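Local coordinates for protein manganese-containing pseudocatalase (Thermus thermophilus, PDB 2V8T) that probably breaks hydrogen peroxide down to water and oxygen, as manganese catalases do, at a site holding two manganese ions in each subunit, at residues I5-I10 against P265-P270; I10-P15 against A78-S83; L40-Y45 against E136-S141; Y60-N65 against A190-A195. All blocks are in the same frame, centred on the assembly; numbering follows the deposited sequence.

Contact 1: I5-I10 against P265-P270; sequences IDRLQI and PPTGGP. With SO4 (sulfate ion), chain G.
R7, with the most surface buried, lies over the G269-P270 peptide and grips the carbonyl of T267 side-on. R7 NE and NH2 both donate to T267 O; the R7 NE bond is 3.0 Å long and straight (159° at the hydrogen), the NH2 bond longer and more bent. T267 O lies in the guanidinium plane, while G269 C sits 3.5 Å above it. Bends at chi2 (-78°) and chi3 (-75°) fold the arginine back over the 265-270 segment, where the P270 ring brings CD to 4.0 Å from R7 NH1. G269 pairs with L8 in an antiparallel bridge: L8 N donates to G269 O (2.8 Å) and G269 N to L8 O (2.9 Å). G268, with positive phi, sends CA against L8 O at 3.1 Å, where a side chain would clash. T267 N and G268 N each donate to a sulfate ion, probably from the crystallisation liquor. Replacing R7 by an alanine would probably leave T267 O without both side-chain donors and the peptide uncovered. Q9 NE2 bonds to Y180 and E69 beside the manganese ligand H73, and D6 to Y60 of a second subunit. Polar bonds from backbone amides and arginine thus hold the 265-270 segment to the N-terminal strand.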
loop_
_atom_site.group_PDB
_atom_site.type_symbol
_atom_site.label_atom_id
_atom_site.label_comp_id
_atom_site.label_asym_id
_atom_site.label_seq_id
_atom_site.Cartn_x
_atom_site.Cartn_y
_atom_site.Cartn_z
ATOM N N ILE A 5 -30.380 14.495 2.729
ATOM C CA ILE A 5 -31.278 15.238 1.860
ATOM C C ILE A 5 -30.888 14.869 0.427
ATOM O O ILE A 5 -29.716 14.953 0.060
ATOM C CB ILE A 5 -31.107 16.750 2.068
ATOM C CG1 ILE A 5 -31.444 17.153 3.496
ATOM C CG2 ILE A 5 -31.928 17.545 1.066
ATOM C CD1 ILE A 5 -30.890 18.530 3.893
ATOM N N ASP A 6 -31.868 14.491 -0.397
ATOM C CA ASP A 6 -31.589 14.015 -1.753
ATOM C C ASP A 6 -31.466 15.202 -2.737
ATOM O O ASP A 6 -32.233 15.336 -3.689
ATOM C CB ASP A 6 -32.647 13.016 -2.214
ATOM C CG ASP A 6 -32.134 12.107 -3.333
ATOM O OD1 ASP A 6 -31.002 11.540 -3.153
ATOM O OD2 ASP A 6 -32.836 11.931 -4.343
ATOM N N ARG A 7 -30.442 16.012 -2.489
ATOM C CA ARG A 7 -30.129 17.198 -3.276
ATOM C C ARG A 7 -28.607 17.370 -3.276
ATOM O O ARG A 7 -27.987 17.225 -2.225
ATOM C CB ARG A 7 -30.718 18.477 -2.656
ATOM C CG ARG A 7 -32.232 18.515 -2.636
ATOM C CD ARG A 7 -32.852 18.857 -3.982
ATOM N NE ARG A 7 -32.690 20.299 -4.271
ATOM C CZ ARG A 7 -33.193 20.893 -5.349
ATOM N NH1 ARG A 7 -33.793 20.212 -6.296
ATOM N NH2 ARG A 7 -33.098 22.213 -5.472
ATOM N N LEU A 8 -28.051 17.755 -4.409
ATOM C CA LEU A 8 -26.666 18.213 -4.460
ATOM C C LEU A 8 -26.580 19.617 -3.933
ATOM O O LEU A 8 -27.544 20.394 -4.000
ATOM C CB LEU A 8 -26.129 18.188 -5.878
ATOM C CG LEU A 8 -26.068 16.807 -6.519
ATOM C CD1 LEU A 8 -25.568 16.925 -7.960
ATOM C CD2 LEU A 8 -25.202 15.853 -5.701
ATOM N N GLN A 9 -25.387 20.043 -3.477
ATOM C CA GLN A 9 -25.266 21.373 -2.906
ATOM C C GLN A 9 -25.454 22.464 -3.933
ATOM O O GLN A 9 -25.805 23.601 -3.582
ATOM C CB GLN A 9 -23.914 21.507 -2.136
ATOM C CG GLN A 9 -23.891 22.680 -1.226
ATOM C CD GLN A 9 -22.700 22.711 -0.267
ATOM O OE1 GLN A 9 -22.107 21.689 0.005
ATOM N NE2 GLN A 9 -22.372 23.850 0.247
ATOM N N ILE A 10 -25.180 22.189 -5.227
ATOM C CA ILE A 10 -25.552 23.038 -6.361
ATOM C C ILE A 10 -26.092 22.124 -7.447
ATOM O O ILE A 10 -25.756 20.941 -7.498
ATOM C CB ILE A 10 -24.389 23.861 -6.957
ATOM C CG1 ILE A 10 -23.214 23.003 -7.362
ATOM C CG2 ILE A 10 -23.999 25.025 -6.041
ATOM C CD1 ILE A 10 -22.233 23.639 -8.275
ATOM N N PRO A 265 -29.137 24.059 5.508
ATOM C CA PRO A 265 -28.431 23.869 4.246
ATOM C C PRO A 265 -28.959 24.779 3.155
ATOM O O PRO A 265 -30.089 25.245 3.237
ATOM C CB PRO A 265 -28.784 22.408 3.920
ATOM C CG PRO A 265 -30.197 22.246 4.494
ATOM C CD PRO A 265 -30.159 23.025 5.751
ATOM N N PRO A 266 -28.207 24.985 2.090
ATOM C CA PRO A 266 -28.799 25.650 0.907
ATOM C C PRO A 266 -29.801 24.749 0.261
ATOM O O PRO A 266 -29.878 23.550 0.521
ATOM C CB PRO A 266 -27.607 25.952 0.051
ATOM C CG PRO A 266 -26.685 24.912 0.387
ATOM C CD PRO A 266 -26.850 24.530 1.845
ATOM N N THR A 267 -30.615 25.335 -0.649
ATOM C CA THR A 267 -31.598 24.549 -1.386
ATOM C C THR A 267 -30.984 23.612 -2.387
ATOM O O THR A 267 -31.492 22.522 -2.661
ATOM C CB THR A 267 -32.688 25.361 -1.984
ATOM O OG1 THR A 267 -33.724 24.537 -2.536
ATOM C CG2 THR A 267 -32.126 26.126 -3.024
ATOM N N GLY A 268 -29.847 23.991 -2.965
ATOM C CA GLY A 268 -29.085 23.121 -3.850
ATOM C C GLY A 268 -29.742 22.834 -5.159
ATOM O O GLY A 268 -30.460 23.673 -5.712
ATOM N N GLY A 269 -29.502 21.625 -5.672
ATOM C CA GLY A 269 -29.983 21.217 -6.966
ATOM C C GLY A 269 -30.263 19.728 -6.993
ATOM O O GLY A 269 -30.018 19.020 -6.009
ATOM N N PRO A 270 -30.784 19.221 -8.110
ATOM C CA PRO A 270 -31.122 17.794 -8.205
ATOM C C PRO A 270 -29.857 16.921 -8.162
ATOM O O PRO A 270 -28.812 17.281 -8.694
ATOM C CB PRO A 270 -31.819 17.689 -9.552
ATOM C CG PRO A 270 -32.249 19.012 -9.866
ATOM C CD PRO A 270 -31.213 19.959 -9.312
HETATM S S SO4 G . -29.402 28.119 -2.700
HETATM O O1 SO4 G . -28.861 26.769 -2.998
HETATM O O2 SO4 G . -30.221 28.663 -3.725
HETATM O O3 SO4 G . -30.244 27.995 -1.375
HETATM O O4 SO4 G . -28.440 29.036 -2.395
#

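Contact 2: I10-P15 against A78-S83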
loop_
_atom_site.group_PDB
_atom_site.type_symbol
_atom_site.label_atom_id
_atom_site.label_comp_id
_atom_site.label_asym_id
_atom_site.label_seq_id
_atom_site.Cartn_x
_atom_site.Cartn_y
_atom_site.Cartn_z
ATOM N N ILE A 10 -25.180 22.189 -5.227
ATOM C CA ILE A 10 -25.552 23.038 -6.361
ATOM C C ILE A 10 -26.092 22.124 -7.447
ATOM O O ILE A 10 -25.756 20.941 -7.498
ATOM C CB ILE A 10 -24.389 23.861 -6.957
ATOM C CG1 ILE A 10 -23.214 23.003 -7.362
ATOM C CG2 ILE A 10 -23.999 25.025 -6.041
ATOM C CD1 ILE A 10 -22.233 23.639 -8.275
ATOM N N GLU A 11 -26.846 22.707 -8.361
ATOM C CA GLU A 11 -27.177 22.010 -9.585
ATOM C C GLU A 11 -25.928 21.915 -10.474
ATOM O O GLU A 11 -25.061 22.790 -10.446
ATOM C CB GLU A 11 -28.359 22.461 -10.353
ATOM C CG GLU A 11 -28.036 23.598 -11.229
ATOM C CD GLU A 11 -28.044 24.928 -10.639
ATOM O OE1 GLU A 11 -28.031 24.992 -9.395
ATOM O OE2 GLU A 11 -28.117 25.946 -11.363
ATOM N N LEU A 12 -25.871 20.859 -11.279
ATOM C CA LEU A 12 -24.808 20.671 -12.258
ATOM C C LEU A 12 -25.388 20.632 -13.667
ATOM O O LEU A 12 -26.482 20.122 -13.886
ATOM C CB LEU A 12 -24.077 19.369 -11.995
ATOM C CG LEU A 12 -23.267 19.306 -10.700
ATOM C CD1 LEU A 12 -22.717 17.888 -10.518
ATOM C CD2 LEU A 12 -22.165 20.334 -10.696
ATOM N N PRO A 13 -24.647 21.156 -14.666
ATOM C CA PRO A 13 -25.059 21.031 -16.064
ATOM C C PRO A 13 -24.778 19.634 -16.620
ATOM O O PRO A 13 -24.081 18.829 -15.984
ATOM C CB PRO A 13 -24.226 22.094 -16.779
ATOM C CG PRO A 13 -22.934 22.077 -15.987
ATOM C CD PRO A 13 -23.373 21.874 -14.532
ATOM N N MET A 14 -25.266 19.370 -17.822
ATOM C CA MET A 14 -25.111 18.066 -18.467
ATOM C C MET A 14 -24.034 18.070 -19.506
ATOM O O MET A 14 -24.124 18.867 -20.416
ATOM C CB MET A 14 -26.448 17.834 -19.148
ATOM C CG MET A 14 -26.579 16.478 -19.737
ATOM S SD MET A 14 -26.298 15.184 -18.469
ATOM C CE MET A 14 -24.732 15.497 -17.668
ATOM N N PRO A 15 -22.994 17.182 -19.417
ATOM C CA PRO A 15 -22.012 17.186 -20.496
ATOM C C PRO A 15 -22.582 16.821 -21.819
ATOM O O PRO A 15 -23.535 16.050 -21.902
ATOM C CB PRO A 15 -21.011 16.095 -20.016
ATOM C CG PRO A 15 -21.172 16.095 -18.519
ATOM C CD PRO A 15 -22.623 16.337 -18.296
ATOM N N ALA A 78 -18.353 13.285 -6.753
ATOM C CA ALA A 78 -18.739 12.040 -7.366
ATOM C C ALA A 78 -19.746 12.283 -8.504
ATOM O O ALA A 78 -19.669 11.645 -9.555
ATOM C CB ALA A 78 -19.289 11.077 -6.335
ATOM N N ALA A 79 -20.718 13.178 -8.278
ATOM C CA ALA A 79 -21.711 13.489 -9.316
ATOM C C ALA A 79 -21.068 14.067 -10.559
ATOM O O ALA A 79 -21.521 13.809 -11.684
ATOM C CB ALA A 79 -22.785 14.428 -8.771
ATOM N N THR A 80 -20.026 14.881 -10.377
ATOM C CA THR A 80 -19.306 15.460 -11.484
ATOM C C THR A 80 -18.601 14.365 -12.309
ATOM O O THR A 80 -18.687 14.325 -13.532
ATOM C CB THR A 80 -18.286 16.494 -10.956
ATOM O OG1 THR A 80 -18.970 17.514 -10.223
ATOM C CG2 THR A 80 -17.508 17.131 -12.065
ATOM N N ILE A 81 -17.882 13.490 -11.605
ATOM C CA ILE A 81 -17.239 12.349 -12.255
ATOM C C ILE A 81 -18.255 11.487 -12.975
ATOM O O ILE A 81 -18.055 11.099 -14.138
ATOM C CB ILE A 81 -16.416 11.560 -11.206
ATOM C CG1 ILE A 81 -15.242 12.405 -10.738
ATOM C CG2 ILE A 81 -15.995 10.214 -11.745
ATOM C CD1 ILE A 81 -14.645 11.946 -9.423
ATOM N N ASN A 82 -19.360 11.178 -12.310
ATOM C CA ASN A 82 -20.379 10.342 -12.916
ATOM C C ASN A 82 -20.959 10.999 -14.169
ATOM O O ASN A 82 -21.283 10.319 -15.147
ATOM C CB ASN A 82 -21.454 9.987 -11.917
ATOM C CG ASN A 82 -20.943 9.026 -10.865
ATOM O OD1 ASN A 82 -20.001 8.276 -11.114
ATOM N ND2 ASN A 82 -21.595 9.032 -9.679
ATOM N N SER A 83 -21.141 12.315 -14.130
ATOM C CA SER A 83 -21.613 13.054 -15.276
ATOM C C SER A 83 -20.672 12.905 -16.456
ATOM O O SER A 83 -21.116 12.740 -17.604
ATOM C CB SER A 83 -21.786 14.540 -14.931
ATOM O OG SER A 83 -22.811 14.775 -13.997
HETATM O O HOH W 1 -24.956 16.581 -14.462
#
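L12 and P15 point their side chains at one flank of helix 57-85. One methyl, L12 CD1, does the touching, 3.9 Å from A79 CB and 3.8 Å from T80 OG1; CG stands anti to the carbonyl carbon (chi1 -67°), which directs CD1 onto the helix between A79 and T80. A turn further on, the P15 ring rests on S83, with CG 3.5 Å from S83 O and CD 3.9 Å from S83 CB. With a glycine in place of P15 the ring is gone, and a gap would probably open over the S83 carbonyl. No direct hydrogen bond joins the segments; a water donates to P13 O (2.9 Å) and to S83 OG (2.8 Å). The arrangement is an irregular chain laid along a helix of the ferritin-like bundle, the fold of the manganese catalase family. S83 is itself positioned by its own helix, since OG donates to A79 O at 2.8 Å and S83 N reaches the same oxygen from the other face of its plane. T80 OG1 is similarly turned back, bonding to L76 O, and L12 also packs on L76. Further out, V173 of helix 172-200 touches both L12 and P15, while M177 packs against T80.

Contact 3: L40-Y45 against E136-S141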
loop_
_atom_site.group_PDB
_atom_site.type_symbol
_atom_site.label_atom_id
_atom_site.label_comp_id
_atom_site.label_asym_id
_atom_site.label_seq_id
_atom_site.Cartn_x
_atom_site.Cartn_y
_atom_site.Cartn_z
ATOM N N LEU A 40 -13.169 15.690 4.359
ATOM C CA LEU A 40 -14.247 15.020 5.078
ATOM C C LEU A 40 -13.713 14.224 6.236
ATOM O O LEU A 40 -14.169 14.361 7.389
ATOM C CB LEU A 40 -15.005 14.104 4.130
ATOM C CG LEU A 40 -15.974 13.149 4.801
ATOM C CD1 LEU A 40 -17.060 13.871 5.574
ATOM C CD2 LEU A 40 -16.566 12.201 3.744
ATOM N N MET A 41 -12.806 13.265 5.969
ATOM C CA MET A 41 -12.467 12.309 7.004
ATOM C C MET A 41 -11.579 12.927 8.077
ATOM O O MET A 41 -11.656 12.534 9.254
ATOM C CB MET A 41 -11.819 11.092 6.351
ATOM C CG MET A 41 -12.812 10.271 5.483
ATOM S SD MET A 41 -13.915 9.236 6.524
ATOM C CE MET A 41 -15.351 8.933 5.471
ATOM N N ASN A 42 -10.732 13.901 7.707
ATOM C CA ASN A 42 -10.002 14.634 8.718
ATOM C C ASN A 42 -10.971 15.269 9.739
ATOM O O ASN A 42 -10.814 15.113 10.936
ATOM C CB ASN A 42 -9.127 15.752 8.080
ATOM C CG ASN A 42 -7.756 15.198 7.736
ATOM O OD1 ASN A 42 -6.903 15.164 8.596
ATOM N ND2 ASN A 42 -7.563 14.739 6.506
ATOM N N TYR A 43 -11.937 16.030 9.202
ATOM C CA TYR A 43 -12.807 16.772 10.145
ATOM C C TYR A 43 -13.739 15.821 10.857
ATOM O O TYR A 43 -14.073 16.041 12.042
ATOM C CB TYR A 43 -13.545 17.862 9.407
ATOM C CG TYR A 43 -12.662 18.748 8.579
ATOM C CD1 TYR A 43 -11.291 18.952 8.820
ATOM C CD2 TYR A 43 -13.201 19.398 7.469
ATOM C CE1 TYR A 43 -10.508 19.679 7.959
ATOM C CE2 TYR A 43 -12.440 20.172 6.611
ATOM C CZ TYR A 43 -11.061 20.294 6.861
ATOM O OH TYR A 43 -10.244 20.993 6.024
ATOM N N MET A 44 -14.179 14.764 10.191
ATOM C CA MET A 44 -15.062 13.806 10.834
ATOM C C MET A 44 -14.357 13.183 12.024
ATOM O O MET A 44 -14.881 13.165 13.148
ATOM C CB MET A 44 -15.515 12.759 9.856
ATOM C CG MET A 44 -16.631 11.965 10.292
ATOM S SD MET A 44 -18.169 12.864 10.603
ATOM C CE MET A 44 -18.558 13.211 9.233
ATOM N N TYR A 45 -13.155 12.600 11.805
ATOM C CA TYR A 45 -12.459 11.954 12.914
ATOM C C TYR A 45 -12.033 12.950 13.970
ATOM O O TYR A 45 -12.109 12.651 15.163
ATOM C CB TYR A 45 -11.313 11.083 12.414
ATOM C CG TYR A 45 -11.824 9.756 11.920
ATOM C CD1 TYR A 45 -11.867 8.640 12.738
ATOM C CD2 TYR A 45 -12.350 9.591 10.653
ATOM C CE1 TYR A 45 -12.402 7.466 12.320
ATOM C CE2 TYR A 45 -12.917 8.404 10.196
ATOM C CZ TYR A 45 -12.918 7.333 11.081
ATOM O OH TYR A 45 -13.435 6.110 10.664
ATOM N N GLU A 136 -4.368 6.972 6.109
ATOM C CA GLU A 136 -3.233 7.749 6.558
ATOM C C GLU A 136 -3.241 9.183 6.012
ATOM O O GLU A 136 -2.405 9.998 6.367
ATOM C CB GLU A 136 -1.937 7.057 6.309
ATOM C CG GLU A 136 -1.105 7.558 7.633
ATOM C CD GLU A 136 0.233 6.929 7.734
ATOM O OE1 GLU A 136 0.959 7.157 8.615
ATOM O OE2 GLU A 136 0.587 6.090 6.844
ATOM N N TYR A 137 -4.216 9.499 5.178
ATOM C CA TYR A 137 -4.480 10.879 4.750
ATOM C C TYR A 137 -5.165 11.692 5.856
ATOM O O TYR A 137 -5.346 12.908 5.678
ATOM C CB TYR A 137 -5.286 10.929 3.490
ATOM C CG TYR A 137 -4.638 10.353 2.240
ATOM C CD1 TYR A 137 -3.289 10.247 2.038
ATOM C CD2 TYR A 137 -5.452 9.976 1.188
ATOM C CE1 TYR A 137 -2.790 9.775 0.808
ATOM C CE2 TYR A 137 -5.004 9.537 -0.027
ATOM C CZ TYR A 137 -3.687 9.418 -0.212
ATOM O OH TYR A 137 -3.188 8.937 -1.427
ATOM N N VAL A 138 -5.561 11.030 6.966
ATOM C CA VAL A 138 -6.214 11.690 8.112
ATOM C C VAL A 138 -5.167 12.006 9.168
ATOM O O VAL A 138 -4.350 11.158 9.521
ATOM C CB VAL A 138 -7.330 10.806 8.650
ATOM C CG1 VAL A 138 -7.877 11.312 9.978
ATOM C CG2 VAL A 138 -8.458 10.708 7.610
ATOM N N PHE A 139 -5.273 13.220 9.694
ATOM C CA PHE A 139 -4.454 13.717 10.808
ATOM C C PHE A 139 -5.420 14.054 11.950
ATOM O O PHE A 139 -6.252 14.954 11.825
ATOM C CB PHE A 139 -3.697 14.983 10.362
ATOM C CG PHE A 139 -2.805 15.522 11.429
ATOM C CD1 PHE A 139 -1.555 14.961 11.613
ATOM C CD2 PHE A 139 -3.174 16.586 12.246
ATOM C CE1 PHE A 139 -0.702 15.438 12.609
ATOM C CE2 PHE A 139 -2.351 17.067 13.213
ATOM C CZ PHE A 139 -1.108 16.509 13.385
ATOM N N THR A 140 -5.303 13.310 13.044
ATOM C CA THR A 140 -6.175 13.530 14.205
ATOM C C THR A 140 -5.323 13.340 15.452
ATOM O O THR A 140 -5.177 12.249 16.023
ATOM C CB THR A 140 -7.434 12.679 14.120
ATOM O OG1 THR A 140 -8.259 12.876 15.269
ATOM C CG2 THR A 140 -7.213 11.180 13.944
ATOM N N SER A 141 -4.662 14.434 15.838
ATOM C CA SER A 141 -3.654 14.414 16.893
ATOM C C SER A 141 -4.217 14.589 18.286
ATOM O O SER A 141 -3.513 14.383 19.277
ATOM C CB SER A 141 -2.625 15.542 16.702
ATOM O OG SER A 141 -3.162 16.815 17.025
#
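N42 reads the backbone of the facing loop with both ends of its amide. F139 N donates to N42 OD1 at 2.8 Å, nearly straight at 169°, and N42 ND2 donates to Y137 O at 3.0 Å. The two bonds flank V138, whose CA passes 3.6 Å from N42 OD1. Y137 O lies close to the amide plane, whereas F139 N is tilted 35° from the plane of the OD1 carbonyl. A bond from ND2 to S38 O ties the amide to its own helix and helps fix its rotation. Beside it the packing is apolar: V138 CG2 meets M41 CB at 3.6 Å, and CG1, anti to the backbone N (chi1 170°), reaches Y45 CB at 4.2 Å. T140 faces Y45, its hydroxyl bonded to N49. The segment 136-141 is laid along helix 36-49 of the four-helix bundle just ahead of helix 144-166, where the F139 ring stacks on H150. Y137 OH bonds to E136 of a third subunit. The amide satisfies two buried backbone groups of a segment that leaves a 3-10 turn and continues without regular structure, and its bonds on either side of V138 probably help set the loop's register on this helix.

Contact 4: Y60-N65 against A190-A195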
loop_
_atom_site.group_PDB
_atom_site.type_symbol
_atom_site.label_atom_id
_atom_site.label_comp_id
_atom_site.label_asym_id
_atom_site.label_seq_id
_atom_site.Cartn_x
_atom_site.Cartn_y
_atom_site.Cartn_z
ATOM N N TYR A 60 -15.343 23.061 18.554
ATOM C CA TYR A 60 -15.995 21.773 18.256
ATOM C C TYR A 60 -17.117 21.979 17.240
ATOM O O TYR A 60 -17.210 21.232 16.244
ATOM C CB TYR A 60 -16.520 21.163 19.537
ATOM C CG TYR A 60 -17.324 19.901 19.283
ATOM C CD1 TYR A 60 -16.746 18.771 18.719
ATOM C CD2 TYR A 60 -18.669 19.848 19.610
ATOM C CE1 TYR A 60 -17.488 17.642 18.469
ATOM C CE2 TYR A 60 -19.415 18.720 19.375
ATOM C CZ TYR A 60 -18.834 17.597 18.829
ATOM O OH TYR A 60 -19.536 16.441 18.593
ATOM N N ASP A 61 -17.971 22.963 17.460
ATOM C CA ASP A 61 -19.062 23.211 16.537
ATOM C C ASP A 61 -18.523 23.422 15.134
ATOM O O ASP A 61 -19.071 22.918 14.146
ATOM C CB ASP A 61 -19.829 24.566 16.887
ATOM C CG ASP A 61 -20.819 24.431 18.081
ATOM O OD1 ASP A 61 -20.889 23.336 18.725
ATOM O OD2 ASP A 61 -21.509 25.458 18.325
ATOM N N LEU A 62 -17.437 24.175 15.028
ATOM C CA LEU A 62 -16.870 24.500 13.721
ATOM C C LEU A 62 -16.425 23.216 12.990
ATOM O O LEU A 62 -16.775 23.008 11.840
ATOM C CB LEU A 62 -15.701 25.463 13.907
ATOM C CG LEU A 62 -15.144 25.980 12.637
ATOM C CD1 LEU A 62 -16.126 26.821 11.859
ATOM C CD2 LEU A 62 -13.862 26.763 12.915
ATOM N N ILE A 63 -15.620 22.393 13.673
ATOM C CA ILE A 63 -15.099 21.186 13.014
ATOM C C ILE A 63 -16.223 20.207 12.721
ATOM O O ILE A 63 -16.278 19.603 11.642
ATOM C CB ILE A 63 -13.960 20.568 13.868
ATOM C CG1 ILE A 63 -12.753 21.536 13.971
ATOM C CG2 ILE A 63 -13.517 19.208 13.270
ATOM C CD1 ILE A 63 -11.641 21.026 14.935
ATOM N N ALA A 64 -17.143 20.001 13.680
ATOM C CA ALA A 64 -18.217 19.065 13.489
ATOM C C ALA A 64 -19.108 19.474 12.311
ATOM O O ALA A 64 -19.601 18.626 11.551
ATOM C CB ALA A 64 -19.037 18.906 14.760
ATOM N N ASN A 65 -19.373 20.773 12.198
ATOM C CA ASN A 65 -20.244 21.281 11.155
ATOM C C ASN A 65 -19.570 21.267 9.774
ATOM O O ASN A 65 -20.187 20.887 8.787
ATOM C CB ASN A 65 -20.700 22.690 11.504
ATOM C CG ASN A 65 -21.691 23.208 10.516
ATOM O OD1 ASN A 65 -22.815 22.691 10.415
ATOM N ND2 ASN A 65 -21.307 24.212 9.753
ATOM N N ALA A 190 -10.824 30.353 5.648
ATOM C CA ALA A 190 -11.045 31.562 6.456
ATOM C C ALA A 190 -11.507 31.197 7.863
ATOM O O ALA A 190 -11.101 31.847 8.836
ATOM C CB ALA A 190 -12.086 32.462 5.755
ATOM N N ALA A 191 -12.390 30.198 7.987
ATOM C CA ALA A 191 -12.934 29.831 9.270
ATOM C C ALA A 191 -11.836 29.238 10.167
ATOM O O ALA A 191 -11.717 29.587 11.341
ATOM C CB ALA A 191 -14.093 28.841 9.112
ATOM N N TYR A 192 -11.033 28.322 9.613
ATOM C CA TYR A 192 -9.926 27.784 10.395
ATOM C C TYR A 192 -8.885 28.852 10.716
ATOM O O TYR A 192 -8.297 28.853 11.806
ATOM C CB TYR A 192 -9.295 26.578 9.685
ATOM C CG TYR A 192 -10.232 25.384 9.598
ATOM C CD1 TYR A 192 -10.990 24.968 10.682
ATOM C CD2 TYR A 192 -10.367 24.664 8.412
ATOM C CE1 TYR A 192 -11.812 23.850 10.600
ATOM C CE2 TYR A 192 -11.198 23.557 8.324
ATOM C CZ TYR A 192 -11.918 23.140 9.428
ATOM O OH TYR A 192 -12.767 22.066 9.410
ATOM N N GLY A 193 -8.689 29.794 9.787
ATOM C CA GLY A 193 -7.787 30.888 10.066
ATOM C C GLY A 193 -8.295 31.781 11.212
ATOM O O GLY A 193 -7.516 32.180 12.087
ATOM N N LYS A 194 -9.595 32.084 11.197
ATOM C CA LYS A 194 -10.203 32.840 12.310
ATOM C C LYS A 194 -10.114 32.074 13.612
ATOM O O LYS A 194 -9.868 32.670 14.672
ATOM C CB LYS A 194 -11.665 33.191 11.948
ATOM C CG LYS A 194 -11.780 34.283 10.898
ATOM C CD LYS A 194 -13.236 34.479 10.441
ATOM C CE LYS A 194 -13.401 35.484 9.321
ATOM N NZ LYS A 194 -13.169 36.880 9.818
ATOM N N ALA A 195 -10.308 30.756 13.575
ATOM C CA ALA A 195 -10.181 29.971 14.782
ATOM C C ALA A 195 -8.737 30.057 15.334
ATOM O O ALA A 195 -8.531 30.249 16.531
ATOM C CB ALA A 195 -10.546 28.514 14.495
#
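L62 reaches across from helix 60-65 to three residues of helix 190-195, forming the denser part of this apolar contact. Both its methyls touch A191, L62 CD1 at 4.0 Å from A191 CB and L62 CD2 at 3.9 Å from A191 O, and CD2 also lies 4.1 Å from both A195 CB and Y192 CD1. CG stands anti to the backbone N (chi1 -174°), carrying the branch toward the two alanines one turn apart. The other part appears looser: within the two segments I63, in the conformer described, makes one approach, CG1 to Y192 CE1 at 4.2 Å, the side chains crossing at about a right angle. Neither part opens to solvent, since all five touching residues are buried, and no hydrogen bond joins the segments. The axes of these short segments run nearly antiparallel (160°), with a closest approach of 11.2 Å, bridged by the side chains of L62 and Y192. Y192 OH is buried with no polar partner in the model. Its ring meets Y43 edge-to-face and touches E155, a manganese ligand. In the four-helix bundle of the ferritin-like fold, helix 144-166 packs on Y192 and A195, and helix 36-49 on I63 and A64.

Contacts 1 and 2 share I10 and touch directly, L8 CD1 lying 3.8 Å from A79 CB, so the N-terminal chain passes from the loop 265-270 straight onto helix 57-85. Contacts 3 and 4 touch where Y43 CD2 comes 3.3 Å from Y192 OH; contacts 2 and 4 lie on opposite sides of the chain's centre, their own centres 28 Å apart, although both use helix 57-85. The dimanganese site lies among three of the contacts: the nearest manganese ion is about 7 Å from the side chain of Q9 (contact 1), about 9 Å from that of N42 (contact 3) and about 6 Å from that of Y192 (contact 4). All four contacts also reach a second subunit.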